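Local coordinates for NOL1/NOP2/sun family protein (Enterococcus faecium, PDB 3M4X) that probably methylates ribosomal RNA, joining a methyltransferase domain to an RNA-binding PUA-like domain, at residues H351-P356 with G371-D376. Residues are numbered along the deposited sequence; the frame is centred on the assembly and turned at random.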
loop_
_atom_site.group_PDB
_atom_site.type_symbol
_atom_site.label_atom_id
_atom_site.label_comp_id
_atom_site.label_asym_id
_atom_site.label_seq_id
_atom_site.Cartn_x
_atom_site.Cartn_y
_atom_site.Cartn_z
ATOM N N HIS A 351 13.931 -15.952 -12.488
ATOM C CA HIS A 351 13.752 -15.052 -11.367
ATOM C C HIS A 351 13.702 -15.874 -10.081
ATOM O O HIS A 351 12.855 -16.761 -9.939
ATOM C CB HIS A 351 12.450 -14.256 -11.513
ATOM C CG HIS A 351 12.366 -13.430 -12.761
ATOM N ND1 HIS A 351 13.397 -12.627 -13.198
ATOM C CD2 HIS A 351 11.357 -13.261 -13.652
ATOM C CE1 HIS A 351 13.033 -12.007 -14.308
ATOM N NE2 HIS A 351 11.798 -12.376 -14.604
ATOM N N LEU A 352 14.603 -15.577 -9.147
ATOM C CA LEU A 352 14.587 -16.212 -7.834
ATOM C C LEU A 352 13.697 -15.420 -6.870
ATOM O O LEU A 352 13.858 -14.212 -6.713
ATOM C CB LEU A 352 16.008 -16.316 -7.283
ATOM C CG LEU A 352 16.216 -17.064 -5.971
ATOM C CD1 LEU A 352 15.747 -18.509 -6.108
ATOM C CD2 LEU A 352 17.688 -17.017 -5.576
ATOM N N TRP A 353 12.758 -16.105 -6.228
ATOM C CA TRP A 353 11.818 -15.456 -5.332
ATOM C C TRP A 353 11.883 -16.102 -3.979
ATOM O O TRP A 353 12.097 -17.305 -3.860
ATOM C CB TRP A 353 10.383 -15.604 -5.849
ATOM C CG TRP A 353 10.090 -14.804 -7.054
ATOM C CD1 TRP A 353 10.215 -15.199 -8.354
ATOM C CD2 TRP A 353 9.600 -13.464 -7.082
ATOM N NE1 TRP A 353 9.839 -14.177 -9.193
ATOM C CE2 TRP A 353 9.465 -13.096 -8.434
ATOM C CE3 TRP A 353 9.273 -12.527 -6.099
ATOM C CZ2 TRP A 353 9.013 -11.844 -8.822
ATOM C CZ3 TRP A 353 8.826 -11.286 -6.488
ATOM C CH2 TRP A 353 8.702 -10.954 -7.834
ATOM N N GLU A 354 11.663 -15.306 -2.946
ATOM C CA GLU A 354 11.547 -15.856 -1.612
ATOM C C GLU A 354 10.124 -15.589 -1.194
ATOM O O GLU A 354 9.720 -14.431 -1.070
ATOM C CB GLU A 354 12.530 -15.181 -0.656
ATOM C CG GLU A 354 12.384 -15.621 0.793
ATOM C CD GLU A 354 13.375 -14.935 1.699
ATOM O OE1 GLU A 354 14.394 -14.428 1.186
ATOM O OE2 GLU A 354 13.135 -14.894 2.921
ATOM N N VAL A 355 9.368 -16.664 -0.994
ATOM C CA VAL A 355 7.933 -16.581 -0.774
ATOM C C VAL A 355 7.602 -16.927 0.668
ATOM O O VAL A 355 8.130 -17.890 1.211
ATOM C CB VAL A 355 7.182 -17.561 -1.697
ATOM C CG1 VAL A 355 5.689 -17.295 -1.641
ATOM C CG2 VAL A 355 7.685 -17.426 -3.118
ATOM N N PRO A 356 6.723 -16.137 1.297
ATOM C CA PRO A 356 6.382 -16.392 2.695
ATOM C C PRO A 356 5.786 -17.773 2.857
ATOM O O PRO A 356 5.138 -18.299 1.956
ATOM C CB PRO A 356 5.336 -15.322 2.996
ATOM C CG PRO A 356 5.614 -14.249 2.015
ATOM C CD PRO A 356 6.025 -14.957 0.773
ATOM N N GLY A 371 6.344 -12.423 -3.260
ATOM C CA GLY A 371 7.267 -12.286 -2.144
ATOM C C GLY A 371 8.454 -11.387 -2.466
ATOM O O GLY A 371 8.306 -10.337 -3.092
ATOM N N LEU A 372 9.640 -11.793 -2.034
ATOM C CA LEU A 372 10.821 -10.983 -2.276
ATOM C C LEU A 372 11.582 -11.501 -3.481
ATOM O O LEU A 372 12.030 -12.651 -3.508
ATOM C CB LEU A 372 11.734 -10.932 -1.044
ATOM C CG LEU A 372 13.001 -10.065 -1.199
ATOM C CD1 LEU A 372 12.646 -8.580 -1.385
ATOM C CD2 LEU A 372 13.981 -10.257 -0.024
ATOM N N HIS A 373 11.715 -10.641 -4.482
ATOM C CA HIS A 373 12.531 -10.932 -5.649
ATOM C C HIS A 373 14.015 -10.802 -5.281
ATOM O O HIS A 373 14.505 -9.699 -5.033
ATOM C CB HIS A 373 12.170 -9.952 -6.766
ATOM C CG HIS A 373 12.978 -10.127 -8.007
ATOM N ND1 HIS A 373 13.457 -11.354 -8.417
ATOM C CD2 HIS A 373 13.389 -9.235 -8.938
ATOM C CE1 HIS A 373 14.131 -11.208 -9.542
ATOM N NE2 HIS A 373 14.103 -9.929 -9.879
ATOM N N LEU A 374 14.729 -11.925 -5.244
ATOM C CA LEU A 374 16.115 -11.936 -4.775
ATOM C C LEU A 374 17.117 -11.583 -5.876
ATOM O O LEU A 374 18.131 -10.929 -5.616
ATOM C CB LEU A 374 16.467 -13.296 -4.167
ATOM C CG LEU A 374 15.729 -13.663 -2.875
ATOM C CD1 LEU A 374 16.007 -15.094 -2.479
ATOM C CD2 LEU A 374 16.092 -12.722 -1.738
ATOM N N GLY A 375 16.831 -12.027 -7.096
ATOM C CA GLY A 375 17.683 -11.742 -8.235
ATOM C C GLY A 375 17.385 -12.643 -9.425
ATOM O O GLY A 375 16.425 -13.420 -9.402
ATOM N N ASP A 376 18.214 -12.531 -10.462
ATOM C CA ASP A 376 18.027 -13.287 -11.695
ATOM C C ASP A 376 19.256 -14.104 -12.039
ATOM O O ASP A 376 20.392 -13.637 -11.918
ATOM C CB ASP A 376 17.721 -12.359 -12.871
ATOM C CG ASP A 376 16.410 -11.634 -12.707
ATOM O OD1 ASP A 376 15.536 -12.177 -12.007
ATOM O OD2 ASP A 376 16.251 -10.530 -13.270
#
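L352 and E354 exchange backbone hydrogen bonds with G375, L374 and L372 as strands 351-355 and 372-376 run antiparallel, their axes 4.6 Å apart at closest approach and their directions 150° apart. A beta bulge interrupts this central pair of a four-stranded antiparallel sheet, flanked by strands 344-348 and 381-384, in the region matching the first C-terminal domain of RsmF rRNA methyltransferases: L352 is paired with G375, but W353 already with H373, and L374 is the extra residue. The example shows how a bulge can take up one residue without ending the pairing: L352 N donates to G375 O, while L352 O accepts L374 N at 2.9 Å and, weakly, H373 ND1. Beyond it, E354 and L372 bond each other in both directions.

One face of the sheet carries an aromatic cluster of H351, W353 and H373. H373 CB sits over the six-membered ring of W353, 3.8 Å from its centroid, a CH-pi contact. With CG anti to the backbone N (chi1 178°), the H373 imidazole extends past the indole toward H351, bringing CE1 within 4.0 Å of H351 ND1.

On the other face, L352 CD2 meets L374 CD1 at 4.0 Å, with W330 of helix 324-336 against both leucines. E354 CB also meets L374 CD1, and E354 OE1 lies 3.8 Å from L374 CD2; the buried carboxylate is satisfied by Y339 OH and the backbone N atoms of T342 and G343.

At the far end, H351 and D376 lie side by side, ring and carboxylate planes 48° apart, and a nearly straight hydrogen bond runs from H351 ND1 to D376 OD1, its modelled 2.5 Å shorter than usual and probably inexact.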